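Local structure of predicted acetyltransferase (Clostridium acetobutylicum, 3MGD) at residues I63-A69 with Y86-T92; R83-I87 with I118-V124. The protein binds acetyl-CoA and, as a member of the GNAT family, probably transfers its acetyl group to an acceptor substrate. All coordinates share one frame; numbering follows the deposited sequence. Where two conformers were deposited one is given.

Contact 1: I63-A69 with Y86-T92; sequences IATAAIA and YITNMYT. With ACO (acetyl coenzyme *a), chain C.
Thr65 and Tyr91 bond to each other through both of their backbone amides, as do Ala67 with Thr88 and Ala69 with Tyr86, which makes 63-69 and 86-92 neighbouring antiparallel strands. The register slips by one residue between the first two pairs. This is a beta bulge, and it is centred on Asn89, whose positive phi of 55° breaks the extended run. The carbonyl of Asn89, which has no backbone amide of 63-69 as a partner, is taken up by a side chain: Thr65 OG1 donates to Asn89 O at 2.8 Å, tilted 33° from the carbonyl plane. A chi1 of 61° tucks that hydroxyl between the backbone N and the carbonyl carbon of Thr65, where it can reach Asn89 O. Two residues on, on the same face as Thr65, Ala67 CB rests 3.9 Å from Asn89 CB. The Asn89 amide is held further out, by Glu53 through ND2 and weakly by Arg19 through OD1.

On the other face, Met90, a selenomethionine, lays its CG against Ala66 CB at 3.8 Å, and Ile68 CD1 meets Ile87 CG1. Helix 101-115 packs over these residues.

Past the bulge, the side of 86-92 facing away from 63-69 meets the cofactor, which runs beside it much as a further strand would. Met90 O accepts from N4P of acetyl-CoA at 2.6 Å, Thr92 N donates to O9P at 2.9 Å, and Met90 N reaches the acetyl oxygen O in a weak bond of 3.4 Å. A water donates to both Thr65 O and Thr92 OG1, bridging the two strands. The bulge is consistent with how GNAT enzymes present backbone groups to the pantetheine arm, and the weak bond to the thioester oxygen would polarise it only modestly.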
loop_
_atom_site.group_PDB
_atom_site.type_symbol
_atom_site.label_atom_id
_atom_site.label_comp_id
_atom_site.label_asym_id
_atom_site.label_seq_id
_atom_site.Cartn_x
_atom_site.Cartn_y
_atom_site.Cartn_z
ATOM N N ILE A 63 15.843 22.379 -0.265
ATOM C CA ILE A 63 16.630 21.802 0.810
ATOM C C ILE A 63 16.098 20.434 1.239
ATOM O O ILE A 63 16.872 19.531 1.573
ATOM C CB ILE A 63 16.594 22.726 2.040
ATOM C CG1 ILE A 63 17.217 24.078 1.704
ATOM C CG2 ILE A 63 17.306 22.087 3.220
ATOM C CD1 ILE A 63 18.679 23.983 1.323
ATOM N N ALA A 64 14.772 20.288 1.261
ATOM C CA ALA A 64 14.169 19.022 1.674
ATOM C C ALA A 64 12.830 18.789 0.973
ATOM O O ALA A 64 12.173 19.727 0.525
ATOM C CB ALA A 64 14.000 18.972 3.186
ATOM N N THR A 65 12.453 17.526 0.855
ATOM C CA THR A 65 11.124 17.176 0.382
ATOM C C THR A 65 10.537 16.134 1.330
ATOM O O THR A 65 11.264 15.506 2.099
ATOM C CB THR A 65 11.169 16.538 -1.016
ATOM O OG1 THR A 65 11.932 15.324 -0.970
ATOM C CG2 THR A 65 11.793 17.492 -2.037
ATOM N N ALA A 66 9.219 15.948 1.252
ATOM C CA ALA A 66 8.526 14.911 2.024
ATOM C C ALA A 66 7.136 14.782 1.431
ATOM O O ALA A 66 6.461 15.790 1.229
ATOM C CB ALA A 66 8.428 15.316 3.478
ATOM N N ALA A 67 6.703 13.565 1.124
ATOM C CA ALA A 67 5.369 13.414 0.511
ATOM C C ALA A 67 4.487 12.417 1.239
ATOM O O ALA A 67 4.966 11.556 1.985
ATOM C CB ALA A 67 5.474 13.031 -0.964
ATOM N N ILE A 68 3.185 12.538 1.005
ATOM C CA ILE A 68 2.246 11.551 1.506
ATOM C C ILE A 68 1.314 11.238 0.354
ATOM O O ILE A 68 0.840 12.153 -0.330
ATOM C CB ILE A 68 1.488 12.043 2.772
ATOM C CG1 ILE A 68 0.606 10.934 3.353
ATOM C CG2 ILE A 68 0.695 13.342 2.494
ATOM C CD1 ILE A 68 0.185 11.178 4.789
ATOM N N ALA A 69 1.121 9.944 0.107
ATOM C CA ALA A 69 0.184 9.444 -0.905
ATOM C C ALA A 69 -1.003 8.815 -0.199
ATOM O O ALA A 69 -0.843 8.154 0.829
ATOM C CB ALA A 69 0.864 8.394 -1.784
ATOM N N TYR A 86 0.425 7.101 2.825
ATOM C CA TYR A 86 1.677 6.395 2.582
ATOM C C TYR A 86 2.768 7.451 2.447
ATOM O O TYR A 86 2.755 8.253 1.513
ATOM C CB TYR A 86 1.579 5.575 1.286
ATOM C CG TYR A 86 2.878 4.900 0.890
ATOM C CD1 TYR A 86 3.320 3.759 1.546
ATOM C CD2 TYR A 86 3.660 5.408 -0.143
ATOM C CE1 TYR A 86 4.515 3.139 1.186
ATOM C CE2 TYR A 86 4.855 4.799 -0.511
ATOM C CZ TYR A 86 5.270 3.667 0.151
ATOM O OH TYR A 86 6.455 3.071 -0.216
ATOM N N ILE A 87 3.702 7.465 3.387
ATOM C CA ILE A 87 4.731 8.498 3.386
ATOM C C ILE A 87 5.927 8.081 2.540
ATOM O O ILE A 87 6.345 6.921 2.558
ATOM C CB ILE A 87 5.124 8.880 4.836
ATOM C CG1 ILE A 87 3.945 9.662 5.463
ATOM C CG2 ILE A 87 6.462 9.627 4.870
ATOM C CD1 ILE A 87 4.219 10.250 6.826
ATOM N N THR A 88 6.467 9.036 1.783
ATOM C CA THR A 88 7.451 8.708 0.762
ATOM C C THR A 88 8.197 9.966 0.339
ATOM O O THR A 88 7.876 11.063 0.801
ATOM C CB THR A 88 6.723 8.054 -0.460
ATOM O OG1 THR A 88 7.678 7.469 -1.351
ATOM C CG2 THR A 88 5.844 9.071 -1.211
ATOM N N ASN A 89 9.188 9.803 -0.543
ATOM C CA ASN A 89 9.893 10.928 -1.122
ATOM C C ASN A 89 10.468 11.857 -0.072
ATOM O O ASN A 89 10.451 13.068 -0.243
ATOM C CB ASN A 89 8.985 11.719 -2.070
ATOM C CG ASN A 89 8.573 10.918 -3.283
ATOM O OD1 ASN A 89 9.061 9.814 -3.500
ATOM N ND2 ASN A 89 7.646 11.460 -4.069
HETATM N N MSE A 90 10.958 11.302 1.030
HETATM C CA MSE A 90 11.595 12.148 2.017
HETATM C C MSE A 90 13.097 12.251 1.774
HETATM O O MSE A 90 13.809 11.257 1.643
HETATM C CB MSE A 90 11.279 11.683 3.432
HETATM C CG MSE A 90 9.769 11.814 3.729
HETATM SE SE MSE A 90 9.424 11.553 5.602
HETATM C CE MSE A 90 10.349 13.123 6.310
ATOM N N TYR A 91 13.568 13.483 1.721
ATOM C CA TYR A 91 14.976 13.738 1.453
ATOM C C TYR A 91 15.323 15.059 2.109
ATOM O O TYR A 91 14.562 16.022 2.025
ATOM C CB TYR A 91 15.249 13.786 -0.057
ATOM C CG TYR A 91 16.724 14.010 -0.357
ATOM C CD1 TYR A 91 17.617 12.949 -0.360
ATOM C CD2 TYR A 91 17.214 15.279 -0.601
ATOM C CE1 TYR A 91 18.987 13.153 -0.618
ATOM C CE2 TYR A 91 18.566 15.495 -0.850
ATOM C CZ TYR A 91 19.446 14.435 -0.861
ATOM O OH TYR A 91 20.794 14.678 -1.114
ATOM N N THR A 92 16.436 15.075 2.830
ATOM C CA THR A 92 16.991 16.317 3.329
ATOM C C THR A 92 18.437 16.435 2.813
ATOM O O THR A 92 19.202 15.467 2.879
ATOM C CB THR A 92 17.020 16.367 4.875
ATOM O OG1 THR A 92 15.687 16.321 5.395
ATOM C CG2 THR A 92 17.716 17.673 5.347
HETATM N N1A ACO C . 17.109 17.500 19.312
HETATM C C2A ACO C . 18.049 16.465 19.304
HETATM N N3A ACO C . 18.275 15.717 18.124
HETATM C C4A ACO C . 17.520 16.034 16.923
HETATM C C5A ACO C . 16.558 17.095 16.928
HETATM C C6A ACO C . 16.337 17.825 18.089
HETATM N N6A ACO C . 15.362 18.897 18.089
HETATM N N7A ACO C . 15.972 17.186 15.618
HETATM C C8A ACO C . 16.559 16.210 14.826
HETATM N N9A ACO C . 17.511 15.469 15.637
HETATM C C1B ACO C . 18.402 14.449 15.111
HETATM C C2B ACO C . 17.622 13.150 15.377
HETATM O O2B ACO C . 17.233 12.776 16.658
HETATM C C3B ACO C . 18.356 12.165 14.494
HETATM O O3B ACO C . 19.495 11.513 15.008
HETATM P P3B ACO C . 19.436 10.087 15.718
HETATM O O7A ACO C . 20.720 9.948 16.607
HETATM O O8A ACO C . 19.419 8.971 14.652
HETATM O O9A ACO C . 18.199 9.975 16.583
HETATM C C4B ACO C . 18.564 13.043 13.211
HETATM O O4B ACO C . 18.871 14.378 13.755
HETATM C C5B ACO C . 17.654 12.998 12.000
HETATM O O5B ACO C . 16.417 13.616 12.253
HETATM P P1A ACO C . 15.892 14.783 11.326
HETATM O O1A ACO C . 16.794 16.026 11.386
HETATM O O2A ACO C . 14.451 15.077 11.733
HETATM O O3A ACO C . 15.901 14.171 9.873
HETATM P P2A ACO C . 16.721 14.769 8.645
HETATM O O4A ACO C . 18.271 14.669 8.844
HETATM O O5A ACO C . 16.253 16.157 8.306
HETATM O O6A ACO C . 16.304 13.908 7.394
HETATM C CBP ACO C . 16.320 11.823 6.147
HETATM C CCP ACO C . 16.251 12.513 7.502
HETATM C CDP ACO C . 16.022 10.340 6.295
HETATM C CEP ACO C . 15.330 12.491 5.251
HETATM C CAP ACO C . 17.771 11.992 5.586
HETATM O OAP ACO C . 18.719 11.363 6.381
HETATM C C9P ACO C . 17.926 11.680 4.118
HETATM O O9P ACO C . 17.573 12.460 3.232
HETATM N N8P ACO C . 18.534 10.407 3.793
HETATM C C7P ACO C . 18.665 9.978 2.401
HETATM C C6P ACO C . 17.344 9.740 1.766
HETATM C C5P ACO C . 16.463 8.876 2.641
HETATM O O5P ACO C . 16.915 7.865 3.181
HETATM N N4P ACO C . 15.123 9.306 2.852
HETATM C C3P ACO C . 14.135 8.446 3.457
HETATM C C2P ACO C . 13.531 7.386 2.571
HETATM S S1P ACO C . 12.215 6.466 3.329
HETATM C C ACO C . 10.747 7.276 3.219
HETATM O O ACO C . 10.691 8.354 2.646
HETATM C CH3 ACO C . 9.566 6.747 3.935
HETATM O O HOH W 1 12.752 15.801 4.683
#

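Contact 2: R83-I87 with I118-V124; sequences RKGYI and IHKICLV. With ACO (acetyl coenzyme *a), chain C.
Cys122 sets its sulfur at the edge of the Tyr86 ring, in the ring plane, with SG 3.9 Å from CD1. A chi1 of 59° holds that sulfur between the backbone N and carbonyl carbon of Cys122, and the ring, reaching along the strand from Tyr86, goes on to bring OH within 3.8 Å of Val124 CG2. Phe73 of the second subunit meets the same ring edge-to-face, so this side of the sheet belongs to the dimer interface.

The other face is aliphatic. Ile121 CG2 fits against Ile87 CG1 at 3.6 Å, the two branched chains crossing at a slant, while Ile118 CG2 lies 3.6 Å from Gly85 N. With no side chain at Gly85, Ile121 CD1 comes to 4.1 Å from its CA. Helix 101-115 lies against this layer through Ala113 and Leu109.

Three backbone bonds run between the parallel strands: Gly85 N to Lys120 O, Cys122 N to Gly85 O and Ile87 N to Cys122 O. The axes of 83-87 and 120-124 are already turned 37° from each other; past the last bond a water takes over, donating to Ile87 O and accepting from Val124 N at 2.7 Å. In this opening, which GNAT enzymes use for acetyl-CoA, Val124 O lies 3.4 Å from the cofactor sulfur S1P, and Ile87 O, with its water, lies beside the acetyl CH3, probably giving the thioester polar surroundings.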
loop_
_atom_site.group_PDB
_atom_site.type_symbol
_atom_site.label_atom_id
_atom_site.label_comp_id
_atom_site.label_asym_id
_atom_site.label_seq_id
_atom_site.Cartn_x
_atom_site.Cartn_y
_atom_site.Cartn_z
ATOM N N ARG A 83 -8.712 3.638 4.128
ATOM C CA ARG A 83 -7.701 4.526 3.565
ATOM C C ARG A 83 -6.491 4.626 4.480
ATOM O O ARG A 83 -6.609 4.529 5.704
ATOM C CB ARG A 83 -8.266 5.928 3.332
ATOM C CG ARG A 83 -9.592 5.974 2.606
ATOM C CD ARG A 83 -9.883 7.392 2.157
ATOM N NE ARG A 83 -11.299 7.729 2.280
ATOM C CZ ARG A 83 -11.840 8.290 3.356
ATOM N NH1 ARG A 83 -11.086 8.577 4.413
ATOM N NH2 ARG A 83 -13.139 8.557 3.376
ATOM N N LYS A 84 -5.325 4.829 3.869
ATOM C CA LYS A 84 -4.098 5.066 4.609
ATOM C C LYS A 84 -3.294 6.144 3.915
ATOM O O LYS A 84 -3.421 6.339 2.708
ATOM C CB LYS A 84 -3.252 3.787 4.690
ATOM C CG LYS A 84 -3.796 2.733 5.683
ATOM C CD LYS A 84 -2.841 1.544 5.803
ATOM C CE LYS A 84 -3.248 0.592 6.924
ATOM N NZ LYS A 84 -2.319 -0.569 7.001
ATOM N N GLY A 85 -2.461 6.837 4.682
ATOM C CA GLY A 85 -1.519 7.773 4.096
ATOM C C GLY A 85 -0.213 7.014 3.982
ATOM O O GLY A 85 0.202 6.346 4.922
ATOM N N TYR A 86 0.425 7.101 2.825
ATOM C CA TYR A 86 1.677 6.395 2.582
ATOM C C TYR A 86 2.768 7.451 2.447
ATOM O O TYR A 86 2.755 8.253 1.513
ATOM C CB TYR A 86 1.579 5.575 1.286
ATOM C CG TYR A 86 2.878 4.900 0.890
ATOM C CD1 TYR A 86 3.320 3.759 1.546
ATOM C CD2 TYR A 86 3.660 5.408 -0.143
ATOM C CE1 TYR A 86 4.515 3.139 1.186
ATOM C CE2 TYR A 86 4.855 4.799 -0.511
ATOM C CZ TYR A 86 5.270 3.667 0.151
ATOM O OH TYR A 86 6.455 3.071 -0.216
ATOM N N ILE A 87 3.702 7.465 3.387
ATOM C CA ILE A 87 4.731 8.498 3.386
ATOM C C ILE A 87 5.927 8.081 2.540
ATOM O O ILE A 87 6.345 6.921 2.558
ATOM C CB ILE A 87 5.124 8.880 4.836
ATOM C CG1 ILE A 87 3.945 9.662 5.463
ATOM C CG2 ILE A 87 6.462 9.627 4.870
ATOM C CD1 ILE A 87 4.219 10.250 6.826
ATOM N N ILE A 118 -7.956 10.635 7.686
ATOM C CA ILE A 118 -7.122 9.438 7.674
ATOM C C ILE A 118 -6.342 9.390 8.970
ATOM O O ILE A 118 -5.789 10.403 9.408
ATOM C CB ILE A 118 -6.157 9.450 6.478
ATOM C CG1 ILE A 118 -6.941 9.261 5.176
ATOM C CG2 ILE A 118 -5.064 8.389 6.647
ATOM C CD1 ILE A 118 -6.078 9.309 3.929
ATOM N N HIS A 119 -6.305 8.221 9.599
ATOM C CA HIS A 119 -5.644 8.099 10.894
ATOM C C HIS A 119 -4.634 6.961 10.954
ATOM O O HIS A 119 -4.062 6.687 12.005
ATOM C CB HIS A 119 -6.676 7.965 12.020
ATOM C CG HIS A 119 -7.577 6.776 11.883
ATOM N ND1 HIS A 119 -7.272 5.548 12.426
ATOM C CD2 HIS A 119 -8.771 6.627 11.263
ATOM C CE1 HIS A 119 -8.239 4.691 12.147
ATOM N NE2 HIS A 119 -9.161 5.322 11.441
ATOM N N LYS A 120 -4.410 6.306 9.826
ATOM C CA LYS A 120 -3.382 5.275 9.747
ATOM C C LYS A 120 -2.374 5.666 8.671
ATOM O O LYS A 120 -2.756 5.912 7.529
ATOM C CB LYS A 120 -4.000 3.916 9.398
ATOM C CG LYS A 120 -4.964 3.350 10.446
ATOM C CD LYS A 120 -4.219 2.642 11.565
ATOM C CE LYS A 120 -5.185 2.105 12.637
ATOM N NZ LYS A 120 -5.852 3.216 13.385
ATOM N N ILE A 121 -1.098 5.728 9.044
ATOM C CA ILE A 121 -0.031 6.086 8.109
ATOM C C ILE A 121 0.955 4.936 8.022
ATOM O O ILE A 121 1.174 4.224 8.992
ATOM C CB ILE A 121 0.727 7.331 8.576
ATOM C CG1 ILE A 121 -0.253 8.387 9.083
ATOM C CG2 ILE A 121 1.582 7.886 7.447
ATOM C CD1 ILE A 121 -1.267 8.797 8.059
ATOM N N CYS A 122 1.539 4.731 6.854
ATOM C CA CYS A 122 2.526 3.676 6.734
ATOM C C CYS A 122 3.627 4.163 5.829
ATOM O O CYS A 122 3.470 5.178 5.158
ATOM C CB CYS A 122 1.878 2.397 6.193
ATOM S SG CYS A 122 1.086 2.578 4.579
ATOM N N LEU A 123 4.750 3.460 5.836
ATOM C CA LEU A 123 5.883 3.822 4.988
ATOM C C LEU A 123 6.851 2.659 4.930
ATOM O O LEU A 123 6.745 1.715 5.721
ATOM C CB LEU A 123 6.594 5.065 5.535
ATOM C CG LEU A 123 7.108 5.043 6.980
ATOM C CD1 LEU A 123 8.337 4.157 7.157
ATOM C CD2 LEU A 123 7.416 6.449 7.447
ATOM N N VAL A 124 7.792 2.729 3.993
ATOM C CA VAL A 124 8.910 1.802 3.951
ATOM C C VAL A 124 10.179 2.539 4.382
ATOM O O VAL A 124 10.595 3.515 3.756
ATOM C CB VAL A 124 9.113 1.219 2.539
ATOM C CG1 VAL A 124 10.365 0.352 2.497
ATOM C CG2 VAL A 124 7.864 0.420 2.091
HETATM N N1A ACO C . 17.109 17.500 19.312
HETATM C C2A ACO C . 18.049 16.465 19.304
HETATM N N3A ACO C . 18.275 15.717 18.124
HETATM C C4A ACO C . 17.520 16.034 16.923
HETATM C C5A ACO C . 16.558 17.095 16.928
HETATM C C6A ACO C . 16.337 17.825 18.089
HETATM N N6A ACO C . 15.362 18.897 18.089
HETATM N N7A ACO C . 15.972 17.186 15.618
HETATM C C8A ACO C . 16.559 16.210 14.826
HETATM N N9A ACO C . 17.511 15.469 15.637
HETATM C C1B ACO C . 18.402 14.449 15.111
HETATM C C2B ACO C . 17.622 13.150 15.377
HETATM O O2B ACO C . 17.233 12.776 16.658
HETATM C C3B ACO C . 18.356 12.165 14.494
HETATM O O3B ACO C . 19.495 11.513 15.008
HETATM P P3B ACO C . 19.436 10.087 15.718
HETATM O O7A ACO C . 20.720 9.948 16.607
HETATM O O8A ACO C . 19.419 8.971 14.652
HETATM O O9A ACO C . 18.199 9.975 16.583
HETATM C C4B ACO C . 18.564 13.043 13.211
HETATM O O4B ACO C . 18.871 14.378 13.755
HETATM C C5B ACO C . 17.654 12.998 12.000
HETATM O O5B ACO C . 16.417 13.616 12.253
HETATM P P1A ACO C . 15.892 14.783 11.326
HETATM O O1A ACO C . 16.794 16.026 11.386
HETATM O O2A ACO C . 14.451 15.077 11.733
HETATM O O3A ACO C . 15.901 14.171 9.873
HETATM P P2A ACO C . 16.721 14.769 8.645
HETATM O O4A ACO C . 18.271 14.669 8.844
HETATM O O5A ACO C . 16.253 16.157 8.306
HETATM O O6A ACO C . 16.304 13.908 7.394
HETATM C CBP ACO C . 16.320 11.823 6.147
HETATM C CCP ACO C . 16.251 12.513 7.502
HETATM C CDP ACO C . 16.022 10.340 6.295
HETATM C CEP ACO C . 15.330 12.491 5.251
HETATM C CAP ACO C . 17.771 11.992 5.586
HETATM O OAP ACO C . 18.719 11.363 6.381
HETATM C C9P ACO C . 17.926 11.680 4.118
HETATM O O9P ACO C . 17.573 12.460 3.232
HETATM N N8P ACO C . 18.534 10.407 3.793
HETATM C C7P ACO C . 18.665 9.978 2.401
HETATM C C6P ACO C . 17.344 9.740 1.766
HETATM C C5P ACO C . 16.463 8.876 2.641
HETATM O O5P ACO C . 16.915 7.865 3.181
HETATM N N4P ACO C . 15.123 9.306 2.852
HETATM C C3P ACO C . 14.135 8.446 3.457
HETATM C C2P ACO C . 13.531 7.386 2.571
HETATM S S1P ACO C . 12.215 6.466 3.329
HETATM C C ACO C . 10.747 7.276 3.219
HETATM O O ACO C . 10.691 8.354 2.646
HETATM C CH3 ACO C . 9.566 6.747 3.935
HETATM O O HOH W 2 -7.241 5.806 8.145
HETATM O O HOH W 3 7.827 4.580 2.018
#

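In the fold
From the N terminus, the chain lays down strands 3-6 and 51-58 before strand 61-72, whose return through a long loop into strand 83-92 is closed by contact 1 as a beta hairpin. The chain then crosses over through helix 101-115 and comes back as strand 120-124, where contact 2 closes a beta-alpha-beta unit. The two loops follow one another, overlapping only on strand 83-92, with Tyr86 and Ile87 serving both. Ile68 CD1 of contact 1 also packs on Gly85 CA of contact 2 at 3.9 Å. Together they join the antiparallel part of the sheet to its parallel end, which a strand of the second subunit extends.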